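Local coordinates for protein oligogalacturonate lyase (Yersinia enterocolitica subsp. enterocolitica, PDB 3PE7) that cleaves oligogalacturonates, breakdown products of pectin, by beta-elimination in the cytoplasm, probably at a manganese-binding site on its seven-bladed beta-propeller, at residues 118-127 with 142-152; 231-242 with 252-260. All blocks are in the same frame, centred on the assembly; numbering follows the deposited sequence.

Contact 1 of 2, residues 118-127 with 142-152; sequences YQVPAEWVGY and IEIRREDWVPL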
loop_
_atom_site.group_PDB
_atom_site.type_symbol
_atom_site.label_atom_id
_atom_site.label_comp_id
_atom_site.label_asym_id
_atom_site.label_seq_id
_atom_site.Cartn_x
_atom_site.Cartn_y
_atom_site.Cartn_z
ATOM N N TYR A 118 -3.871 15.716 -13.301
ATOM C CA TYR A 118 -3.438 16.802 -12.422
ATOM C C TYR A 118 -1.923 16.839 -12.413
ATOM O O TYR A 118 -1.285 15.779 -12.425
ATOM C CB TYR A 118 -3.968 16.610 -10.983
ATOM C CG TYR A 118 -3.406 17.568 -9.945
ATOM C CD1 TYR A 118 -2.413 17.156 -9.048
ATOM C CD2 TYR A 118 -3.879 18.886 -9.843
ATOM C CE1 TYR A 118 -1.896 18.017 -8.085
ATOM C CE2 TYR A 118 -3.369 19.769 -8.866
ATOM C CZ TYR A 118 -2.363 19.327 -7.998
ATOM O OH TYR A 118 -1.852 20.183 -7.033
ATOM N N GLN A 119 -1.361 18.050 -12.401
ATOM C CA GLN A 119 0.079 18.227 -12.248
ATOM C C GLN A 119 0.390 19.000 -10.970
ATOM O O GLN A 119 -0.138 20.100 -10.745
ATOM C CB GLN A 119 0.675 18.952 -13.458
ATOM C CG GLN A 119 2.173 19.179 -13.348
ATOM C CD GLN A 119 2.768 19.740 -14.613
ATOM O OE1 GLN A 119 2.894 20.950 -14.759
ATOM N NE2 GLN A 119 3.123 18.867 -15.542
ATOM N N VAL A 120 1.255 18.435 -10.129
ATOM C CA VAL A 120 1.710 19.141 -8.948
ATOM C C VAL A 120 2.410 20.413 -9.446
ATOM O O VAL A 120 3.285 20.327 -10.315
ATOM C CB VAL A 120 2.674 18.283 -8.103
ATOM C CG1 VAL A 120 3.167 19.059 -6.879
ATOM C CG2 VAL A 120 1.979 16.955 -7.671
ATOM N N PRO A 121 1.989 21.585 -8.942
ATOM C CA PRO A 121 2.569 22.834 -9.476
ATOM C C PRO A 121 4.043 23.027 -9.087
ATOM O O PRO A 121 4.532 22.369 -8.167
ATOM C CB PRO A 121 1.648 23.940 -8.924
ATOM C CG PRO A 121 0.899 23.332 -7.789
ATOM C CD PRO A 121 0.912 21.828 -7.960
ATOM N N ALA A 122 4.721 23.926 -9.808
ATOM C CA ALA A 122 6.180 24.148 -9.733
ATOM C C ALA A 122 6.803 24.297 -8.352
ATOM O O ALA A 122 7.906 23.790 -8.113
ATOM C CB ALA A 122 6.559 25.390 -10.579
ATOM N N GLU A 123 6.114 25.016 -7.471
ATOM C CA GLU A 123 6.662 25.396 -6.166
ATOM C C GLU A 123 6.494 24.311 -5.107
ATOM O O GLU A 123 6.815 24.526 -3.941
ATOM C CB GLU A 123 5.966 26.664 -5.665
ATOM C CG GLU A 123 6.387 27.957 -6.370
ATOM C CD GLU A 123 5.905 29.207 -5.626
ATOM O OE1 GLU A 123 5.188 30.029 -6.239
ATOM O OE2 GLU A 123 6.252 29.370 -4.427
ATOM N N TRP A 124 5.977 23.161 -5.531
ATOM C CA TRP A 124 5.637 22.058 -4.639
ATOM C C TRP A 124 6.155 20.735 -5.203
ATOM O O TRP A 124 6.437 20.623 -6.400
ATOM C CB TRP A 124 4.115 21.994 -4.437
ATOM C CG TRP A 124 3.555 23.247 -3.801
ATOM C CD1 TRP A 124 3.200 24.394 -4.440
ATOM C CD2 TRP A 124 3.310 23.463 -2.411
ATOM N NE1 TRP A 124 2.749 25.322 -3.536
ATOM C CE2 TRP A 124 2.812 24.780 -2.277
ATOM C CE3 TRP A 124 3.458 22.675 -1.265
ATOM C CZ2 TRP A 124 2.446 25.320 -1.047
ATOM C CZ3 TRP A 124 3.116 23.215 -0.026
ATOM C CH2 TRP A 124 2.616 24.537 0.074
ATOM N N VAL A 125 6.290 19.750 -4.316
ATOM C CA VAL A 125 6.716 18.396 -4.669
ATOM C C VAL A 125 5.696 17.405 -4.084
ATOM O O VAL A 125 5.388 17.454 -2.888
ATOM C CB VAL A 125 8.129 18.069 -4.115
ATOM C CG1 VAL A 125 8.596 16.698 -4.599
ATOM C CG2 VAL A 125 9.138 19.147 -4.507
ATOM N N GLY A 126 5.189 16.514 -4.934
ATOM C CA GLY A 126 4.302 15.448 -4.464
ATOM C C GLY A 126 5.050 14.536 -3.498
ATOM O O GLY A 126 6.203 14.170 -3.739
ATOM N N TYR A 127 4.395 14.191 -2.394
ATOM C CA TYR A 127 4.943 13.272 -1.406
ATOM C C TYR A 127 3.999 12.098 -1.165
ATOM O O TYR A 127 2.819 12.282 -0.889
ATOM C CB TYR A 127 5.258 13.967 -0.077
ATOM C CG TYR A 127 5.646 12.975 0.998
ATOM C CD1 TYR A 127 4.726 12.565 1.972
ATOM C CD2 TYR A 127 6.921 12.394 1.008
ATOM C CE1 TYR A 127 5.074 11.620 2.951
ATOM C CE2 TYR A 127 7.272 11.449 1.975
ATOM C CZ TYR A 127 6.345 11.075 2.942
ATOM O OH TYR A 127 6.682 10.141 3.881
ATOM N N ILE A 142 -0.398 14.392 -0.570
ATOM C CA ILE A 142 0.393 15.418 0.106
ATOM C C ILE A 142 1.306 16.120 -0.888
ATOM O O ILE A 142 1.900 15.482 -1.735
ATOM C CB ILE A 142 1.268 14.815 1.238
ATOM C CG1 ILE A 142 0.409 14.086 2.283
ATOM C CG2 ILE A 142 2.131 15.890 1.926
ATOM C CD1 ILE A 142 -0.628 14.952 2.980
ATOM N N GLU A 143 1.388 17.442 -0.781
ATOM C CA GLU A 143 2.412 18.216 -1.487
ATOM C C GLU A 143 3.255 18.967 -0.472
ATOM O O GLU A 143 2.738 19.490 0.523
ATOM C CB GLU A 143 1.769 19.196 -2.472
ATOM C CG GLU A 143 1.049 18.496 -3.631
ATOM C CD GLU A 143 0.288 19.447 -4.524
ATOM O OE1 GLU A 143 0.323 20.682 -4.276
ATOM O OE2 GLU A 143 -0.324 18.945 -5.490
ATOM N N ILE A 144 4.563 19.000 -0.707
ATOM C CA ILE A 144 5.499 19.647 0.216
ATOM C C ILE A 144 6.148 20.812 -0.522
ATOM O O ILE A 144 6.468 20.690 -1.704
ATOM C CB ILE A 144 6.584 18.652 0.710
ATOM C CG1 ILE A 144 5.906 17.444 1.391
ATOM C CG2 ILE A 144 7.613 19.365 1.623
ATOM C CD1 ILE A 144 6.852 16.440 2.106
ATOM N N ARG A 145 6.301 21.947 0.152
ATOM C CA ARG A 145 6.882 23.106 -0.509
ATOM C C ARG A 145 8.285 22.735 -0.983
ATOM O O ARG A 145 9.044 22.124 -0.237
ATOM C CB ARG A 145 6.919 24.316 0.432
ATOM C CG ARG A 145 7.143 25.612 -0.314
ATOM C CD ARG A 145 7.247 26.817 0.616
ATOM N NE ARG A 145 6.008 27.078 1.349
ATOM C CZ ARG A 145 4.903 27.609 0.820
ATOM N NH1 ARG A 145 4.851 27.950 -0.463
ATOM N NH2 ARG A 145 3.838 27.814 1.589
ATOM N N ARG A 146 8.608 23.088 -2.224
ATOM C CA ARG A 146 9.907 22.710 -2.813
ATOM C C ARG A 146 11.089 23.133 -1.935
ATOM O O ARG A 146 12.051 22.378 -1.770
ATOM C CB ARG A 146 10.073 23.296 -4.220
ATOM C CG ARG A 146 11.415 22.912 -4.870
ATOM C CD ARG A 146 11.551 23.444 -6.277
ATOM N NE ARG A 146 10.553 22.861 -7.165
ATOM C CZ ARG A 146 10.597 21.627 -7.658
ATOM N NH1 ARG A 146 11.591 20.803 -7.349
ATOM N NH2 ARG A 146 9.623 21.213 -8.456
ATOM N N GLU A 147 11.019 24.356 -1.405
ATOM C CA GLU A 147 12.037 24.901 -0.500
ATOM C C GLU A 147 12.322 23.993 0.682
ATOM O O GLU A 147 13.451 23.963 1.202
ATOM C CB GLU A 147 11.567 26.242 0.064
ATOM C CG GLU A 147 12.334 27.454 -0.365
ATOM C CD GLU A 147 12.164 28.572 0.658
ATOM O OE1 GLU A 147 13.184 29.195 1.060
ATOM O OE2 GLU A 147 11.004 28.792 1.088
ATOM N N ASP A 148 11.286 23.276 1.116
ATOM C CA ASP A 148 11.357 22.416 2.294
ATOM C C ASP A 148 11.614 20.955 1.936
ATOM O O ASP A 148 11.887 20.147 2.824
ATOM C CB ASP A 148 10.047 22.494 3.078
ATOM C CG ASP A 148 9.841 23.836 3.736
ATOM O OD1 ASP A 148 10.818 24.624 3.814
ATOM O OD2 ASP A 148 8.705 24.100 4.198
ATOM N N TRP A 149 11.519 20.617 0.655
ATOM C CA TRP A 149 11.677 19.231 0.233
ATOM C C TRP A 149 13.133 18.858 0.015
ATOM O O TRP A 149 13.909 19.659 -0.513
ATOM C CB TRP A 149 10.890 18.951 -1.052
ATOM C CG TRP A 149 11.117 17.552 -1.573
ATOM C CD1 TRP A 149 11.764 17.191 -2.733
ATOM C CD2 TRP A 149 10.737 16.329 -0.931
ATOM N NE1 TRP A 149 11.781 15.822 -2.854
ATOM C CE2 TRP A 149 11.155 15.267 -1.769
ATOM C CE3 TRP A 149 10.085 16.025 0.276
ATOM C CZ2 TRP A 149 10.951 13.921 -1.437
ATOM C CZ3 TRP A 149 9.870 14.680 0.599
ATOM C CH2 TRP A 149 10.307 13.648 -0.253
ATOM N N VAL A 150 13.490 17.649 0.444
ATOM C CA VAL A 150 14.757 17.023 0.081
ATOM C C VAL A 150 14.452 15.567 -0.320
ATOM O O VAL A 150 13.517 14.966 0.219
ATOM C CB VAL A 150 15.785 17.059 1.238
ATOM C CG1 VAL A 150 16.057 18.500 1.697
ATOM C CG2 VAL A 150 15.333 16.201 2.411
ATOM N N PRO A 151 15.234 14.996 -1.266
ATOM C CA PRO A 151 15.062 13.586 -1.623
ATOM C C PRO A 151 15.342 12.670 -0.425
ATOM O O PRO A 151 16.402 12.773 0.203
ATOM C CB PRO A 151 16.117 13.362 -2.727
ATOM C CG PRO A 151 16.452 14.700 -3.239
ATOM C CD PRO A 151 16.240 15.672 -2.111
ATOM N N LEU A 152 14.389 11.802 -0.085
ATOM C CA LEU A 152 14.525 10.990 1.125
ATOM C C LEU A 152 15.030 9.608 0.750
ATOM O O LEU A 152 14.293 8.604 0.813
ATOM C CB LEU A 152 13.188 10.921 1.863
ATOM C CG LEU A 152 12.692 12.286 2.374
ATOM C CD1 LEU A 152 11.283 12.169 2.981
ATOM C CD2 LEU A 152 13.671 12.911 3.378
HETATM O O HOH W 1 0.340 11.312 -0.254
HETATM O O HOH W 2 0.803 13.012 -2.839
#
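E143 reaches from the strand 142-145 to the residues that lead into the strand 124-127, and its carboxylate ends beside Y118. Its CB lies 4.1 Å from CE3 of W124. With the chain extended beyond CG (chi2 174°), CG and then CD meet V120 CG1 from the opposite direction, CD at 3.7 Å. At the tip, OE2 accepts a very short hydrogen bond from Y118 OH, 2.5 Å long; OE2 sits at the edge of the phenol ring, and ring and carboxylate planes are only 14° apart. OE1, near P121 CD, forms a salt bridge with R169 of the next strand, so both carboxylate oxygens of this buried residue have partners. Y118 lies near the end of the strand 114-119, the last of one propeller blade, whereas 124-132 and 138-145 form the first hairpin of the following blade, so E143 ties neighbouring blades together. Within the hairpin, V125 N bonds to I144 O and I144 N to V125 O, each at 2.8 Å. On the side of these two residues, V125 CG1 lies over the five-membered ring of W149, 3.8 Å from its centroid and 15° off the normal. Beyond the paired strands, R146 grips A122 O side-on with NE (3.0 Å) and NH2, the oxygen lying in the guanidinium plane, while R146 N bonds to E123 O at 2.9 Å.

Contact 2 of 2, residues 231-242 with 252-260; sequences VKTHAEGESCTH and LVYVSYLKG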
loop_
_atom_site.group_PDB
_atom_site.type_symbol
_atom_site.label_atom_id
_atom_site.label_comp_id
_atom_site.label_asym_id
_atom_site.label_seq_id
_atom_site.Cartn_x
_atom_site.Cartn_y
_atom_site.Cartn_z
ATOM N N VAL A 231 -7.106 10.240 16.267
ATOM C CA VAL A 231 -7.795 8.955 16.409
ATOM C C VAL A 231 -7.701 8.469 17.857
ATOM O O VAL A 231 -8.671 7.943 18.421
ATOM C CB VAL A 231 -7.204 7.929 15.402
ATOM C CG1 VAL A 231 -7.670 6.493 15.717
ATOM C CG2 VAL A 231 -7.566 8.329 13.977
ATOM N N LYS A 232 -6.541 8.671 18.473
ATOM C CA LYS A 232 -6.376 8.358 19.888
ATOM C C LYS A 232 -5.291 9.226 20.506
ATOM O O LYS A 232 -4.451 9.780 19.792
ATOM C CB LYS A 232 -6.050 6.874 20.096
ATOM C CG LYS A 232 -4.582 6.508 19.888
ATOM C CD LYS A 232 -4.356 5.017 19.985
ATOM C CE LYS A 232 -4.570 4.500 21.407
ATOM N NZ LYS A 232 -4.356 3.001 21.457
ATOM N N THR A 233 -5.336 9.342 21.829
ATOM C CA THR A 233 -4.206 9.841 22.589
ATOM C C THR A 233 -3.315 8.642 22.916
ATOM O O THR A 233 -3.771 7.659 23.513
ATOM C CB THR A 233 -4.661 10.534 23.873
ATOM O OG1 THR A 233 -5.517 11.628 23.525
ATOM C CG2 THR A 233 -3.459 11.063 24.653
ATOM N N HIS A 234 -2.053 8.723 22.498
ATOM C CA HIS A 234 -1.067 7.688 22.806
ATOM C C HIS A 234 -0.886 7.580 24.315
ATOM O O HIS A 234 -0.739 8.596 25.012
ATOM C CB HIS A 234 0.297 8.027 22.198
ATOM C CG HIS A 234 0.369 7.906 20.705
ATOM N ND1 HIS A 234 1.473 7.394 20.054
ATOM C CD2 HIS A 234 -0.514 8.248 19.734
ATOM C CE1 HIS A 234 1.267 7.428 18.748
ATOM N NE2 HIS A 234 0.069 7.942 18.527
ATOM N N ALA A 235 -0.899 6.352 24.814
ATOM C CA ALA A 235 -0.499 6.113 26.189
ATOM C C ALA A 235 0.993 6.331 26.302
ATOM O O ALA A 235 1.713 6.421 25.286
ATOM C CB ALA A 235 -0.878 4.709 26.634
ATOM N N GLU A 236 1.467 6.429 27.541
ATOM C CA GLU A 236 2.883 6.640 27.781
ATOM C C GLU A 236 3.681 5.482 27.208
ATOM O O GLU A 236 3.378 4.316 27.484
ATOM C CB GLU A 236 3.158 6.785 29.286
ATOM C CG GLU A 236 4.524 7.363 29.594
ATOM C CD GLU A 236 4.701 8.769 29.049
ATOM O OE1 GLU A 236 5.841 9.118 28.655
ATOM O OE2 GLU A 236 3.702 9.527 29.011
ATOM N N GLY A 237 4.694 5.812 26.413
ATOM C CA GLY A 237 5.521 4.805 25.737
ATOM C C GLY A 237 4.889 4.104 24.534
ATOM O O GLY A 237 5.482 3.172 23.993
ATOM N N GLU A 238 3.698 4.547 24.122
ATOM C CA GLU A 238 2.943 3.873 23.037
ATOM C C GLU A 238 3.305 4.422 21.669
ATOM O O GLU A 238 3.343 5.652 21.463
ATOM C CB GLU A 238 1.431 3.976 23.250
ATOM C CG GLU A 238 0.616 3.254 22.144
ATOM C CD GLU A 238 -0.896 3.341 22.299
ATOM O OE1 GLU A 238 -1.581 2.547 21.611
ATOM O OE2 GLU A 238 -1.399 4.183 23.077
ATOM N N SER A 239 3.575 3.494 20.747
ATOM C CA SER A 239 3.768 3.787 19.330
ATOM C C SER A 239 2.581 3.183 18.589
ATOM O O SER A 239 2.071 2.135 18.999
ATOM C CB SER A 239 5.060 3.141 18.810
ATOM O OG SER A 239 6.215 3.765 19.367
ATOM N N CYS A 240 2.131 3.867 17.543
ATOM C CA CYS A 240 1.034 3.409 16.696
ATOM C C CYS A 240 1.472 3.522 15.235
ATOM O O CYS A 240 2.017 4.547 14.817
ATOM C CB CYS A 240 -0.218 4.254 16.928
ATOM S SG CYS A 240 -0.796 4.284 18.632
ATOM N N THR A 241 1.231 2.481 14.445
ATOM C CA THR A 241 1.756 2.461 13.090
ATOM C C THR A 241 0.892 1.526 12.253
ATOM O O THR A 241 -0.054 0.904 12.797
ATOM C CB THR A 241 3.254 2.010 13.091
ATOM O OG1 THR A 241 3.811 2.160 11.777
ATOM C CG2 THR A 241 3.396 0.582 13.594
ATOM N N HIS A 242 1.213 1.436 10.954
ATOM C CA HIS A 242 0.575 0.482 10.038
ATOM C C HIS A 242 -0.918 0.713 9.875
ATOM O O HIS A 242 -1.663 -0.228 9.578
ATOM C CB HIS A 242 0.828 -0.969 10.484
ATOM C CG HIS A 242 2.281 -1.335 10.552
ATOM N ND1 HIS A 242 2.715 -2.592 10.918
ATOM C CD2 HIS A 242 3.397 -0.614 10.284
ATOM C CE1 HIS A 242 4.036 -2.616 10.915
ATOM N NE2 HIS A 242 4.475 -1.430 10.521
ATOM N N LEU A 252 -10.896 2.009 11.287
ATOM C CA LEU A 252 -9.469 2.199 11.046
ATOM C C LEU A 252 -8.716 1.201 11.922
ATOM O O LEU A 252 -8.954 1.118 13.123
ATOM C CB LEU A 252 -9.052 3.643 11.359
ATOM C CG LEU A 252 -7.677 4.115 10.864
ATOM C CD1 LEU A 252 -7.666 4.310 9.343
ATOM C CD2 LEU A 252 -7.298 5.378 11.588
ATOM N N VAL A 253 -7.838 0.415 11.304
ATOM C CA VAL A 253 -7.073 -0.625 12.007
ATOM C C VAL A 253 -5.625 -0.168 12.067
ATOM O O VAL A 253 -5.150 0.513 11.165
ATOM C CB VAL A 253 -7.217 -1.997 11.291
ATOM C CG1 VAL A 253 -6.269 -3.074 11.862
ATOM C CG2 VAL A 253 -8.676 -2.478 11.362
ATOM N N TYR A 254 -4.937 -0.524 13.148
ATOM C CA TYR A 254 -3.531 -0.151 13.300
ATOM C C TYR A 254 -2.834 -1.087 14.269
ATOM O O TYR A 254 -3.464 -1.922 14.922
ATOM C CB TYR A 254 -3.391 1.317 13.772
ATOM C CG TYR A 254 -3.990 1.582 15.139
ATOM C CD1 TYR A 254 -5.359 1.879 15.284
ATOM C CD2 TYR A 254 -3.190 1.531 16.292
ATOM C CE1 TYR A 254 -5.910 2.119 16.560
ATOM C CE2 TYR A 254 -3.729 1.776 17.554
ATOM C CZ TYR A 254 -5.084 2.070 17.678
ATOM O OH TYR A 254 -5.596 2.285 18.951
ATOM N N VAL A 255 -1.519 -0.916 14.370
ATOM C CA VAL A 255 -0.697 -1.742 15.240
ATOM C C VAL A 255 -0.162 -0.870 16.377
ATOM O O VAL A 255 0.265 0.274 16.145
ATOM C CB VAL A 255 0.452 -2.383 14.457
ATOM C CG1 VAL A 255 1.445 -3.089 15.391
ATOM C CG2 VAL A 255 -0.104 -3.386 13.477
ATOM N N SER A 256 -0.207 -1.407 17.589
ATOM C CA SER A 256 0.234 -0.684 18.774
ATOM C C SER A 256 1.310 -1.476 19.525
ATOM O O SER A 256 1.231 -2.697 19.653
ATOM C CB SER A 256 -0.959 -0.440 19.702
ATOM O OG SER A 256 -0.541 0.142 20.936
ATOM N N TYR A 257 2.297 -0.776 20.055
ATOM C CA TYR A 257 3.240 -1.421 20.966
ATOM C C TYR A 257 3.790 -0.408 21.965
ATOM O O TYR A 257 3.653 0.796 21.765
ATOM C CB TYR A 257 4.357 -2.131 20.193
ATOM C CG TYR A 257 5.184 -1.249 19.272
ATOM C CD1 TYR A 257 6.386 -0.684 19.705
ATOM C CD2 TYR A 257 4.780 -1.010 17.950
ATOM C CE1 TYR A 257 7.159 0.115 18.846
ATOM C CE2 TYR A 257 5.547 -0.215 17.091
ATOM C CZ TYR A 257 6.729 0.338 17.545
ATOM O OH TYR A 257 7.488 1.119 16.685
ATOM N N LEU A 258 4.402 -0.920 23.032
ATOM C CA LEU A 258 4.880 -0.087 24.138
ATOM C C LEU A 258 6.373 -0.257 24.301
ATOM O O LEU A 258 6.896 -1.361 24.154
ATOM C CB LEU A 258 4.196 -0.489 25.442
ATOM C CG LEU A 258 2.688 -0.310 25.572
ATOM C CD1 LEU A 258 2.195 -0.989 26.870
ATOM C CD2 LEU A 258 2.334 1.179 25.543
ATOM N N LYS A 259 7.060 0.842 24.603
ATOM C CA LYS A 259 8.469 0.746 24.950
ATOM C C LYS A 259 8.610 -0.207 26.144
ATOM O O LYS A 259 7.790 -0.188 27.054
ATOM C CB LYS A 259 9.031 2.136 25.264
ATOM C CG LYS A 259 10.552 2.173 25.464
ATOM C CD LYS A 259 11.124 3.523 25.044
ATOM C CE LYS A 259 12.609 3.649 25.412
ATOM N NZ LYS A 259 12.800 3.947 26.876
ATOM N N GLY A 260 9.628 -1.062 26.108
ATOM C CA GLY A 260 9.884 -1.995 27.202
ATOM C C GLY A 260 9.363 -3.402 26.975
ATOM O O GLY A 260 9.605 -4.295 27.780
#
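L252 opens the strand 252-258 by setting CD2 against V231 CG2, 3.8 Å away. This strand pairs antiparallel with 238-242 as the first hairpin of a four-stranded propeller blade, and residues 231-237 lead into it through a type II turn from A235 to E238. Y254 takes a chi1 of 63°, placing CG between its backbone N and carbonyl carbon; the ring stands on the side of C240 and S256, with CE2 4.0 Å from C240 SG. Its OH accepts from K232 NZ, which lies in the ring plane at the edge, and it also bonds to N276. V255 follows with two backbone bonds to T241, and its CG2 meets ND1 of H242 at 3.9 Å. S256 OG donates to E238 OE1 over 2.7 Å, reaching it on the anti side and 25° out of the carboxylate plane. K232 NZ takes the syn lone pair of the same oxygen in a salt bridge, while E238 OE2 accepts from A235 N; three donors therefore fix the carboxylate, and would be expected to favour its charged form. Y257 exchanges backbone bonds with S239 and folds its ring over that serine: S239 CB stands over the face, 3.7 Å from the centroid, while S239 OG bonds to H211. L258 packs CD2 on E238 CB, 3.7 Å away. The pairing ends where K259 N donates to G237 O at 2.9 Å, with an N-H...O angle of 159°.

How the contacts relate
Both segments of contact 1 precede those of contact 2 in the chain. Each contact joins the first two strands of a four-stranded antiparallel blade: 124-132 with 138-145, and 238-245 with 252-258. They belong to different blades and share no strand; the blade of 190-196, 202-207, 218-222 and 229-230 comes between them in sequence. Their centres are 29 Å apart and their nearest atoms about 12 Å, without touching. Each hairpin has one end nearer the manganese: the side chains of Y127 and H242 lie about 12 and 8 Å from the ion, which H287, Q350, H353 and H355 bind. The ring arrangement of a propeller allows such proximity from separate blades.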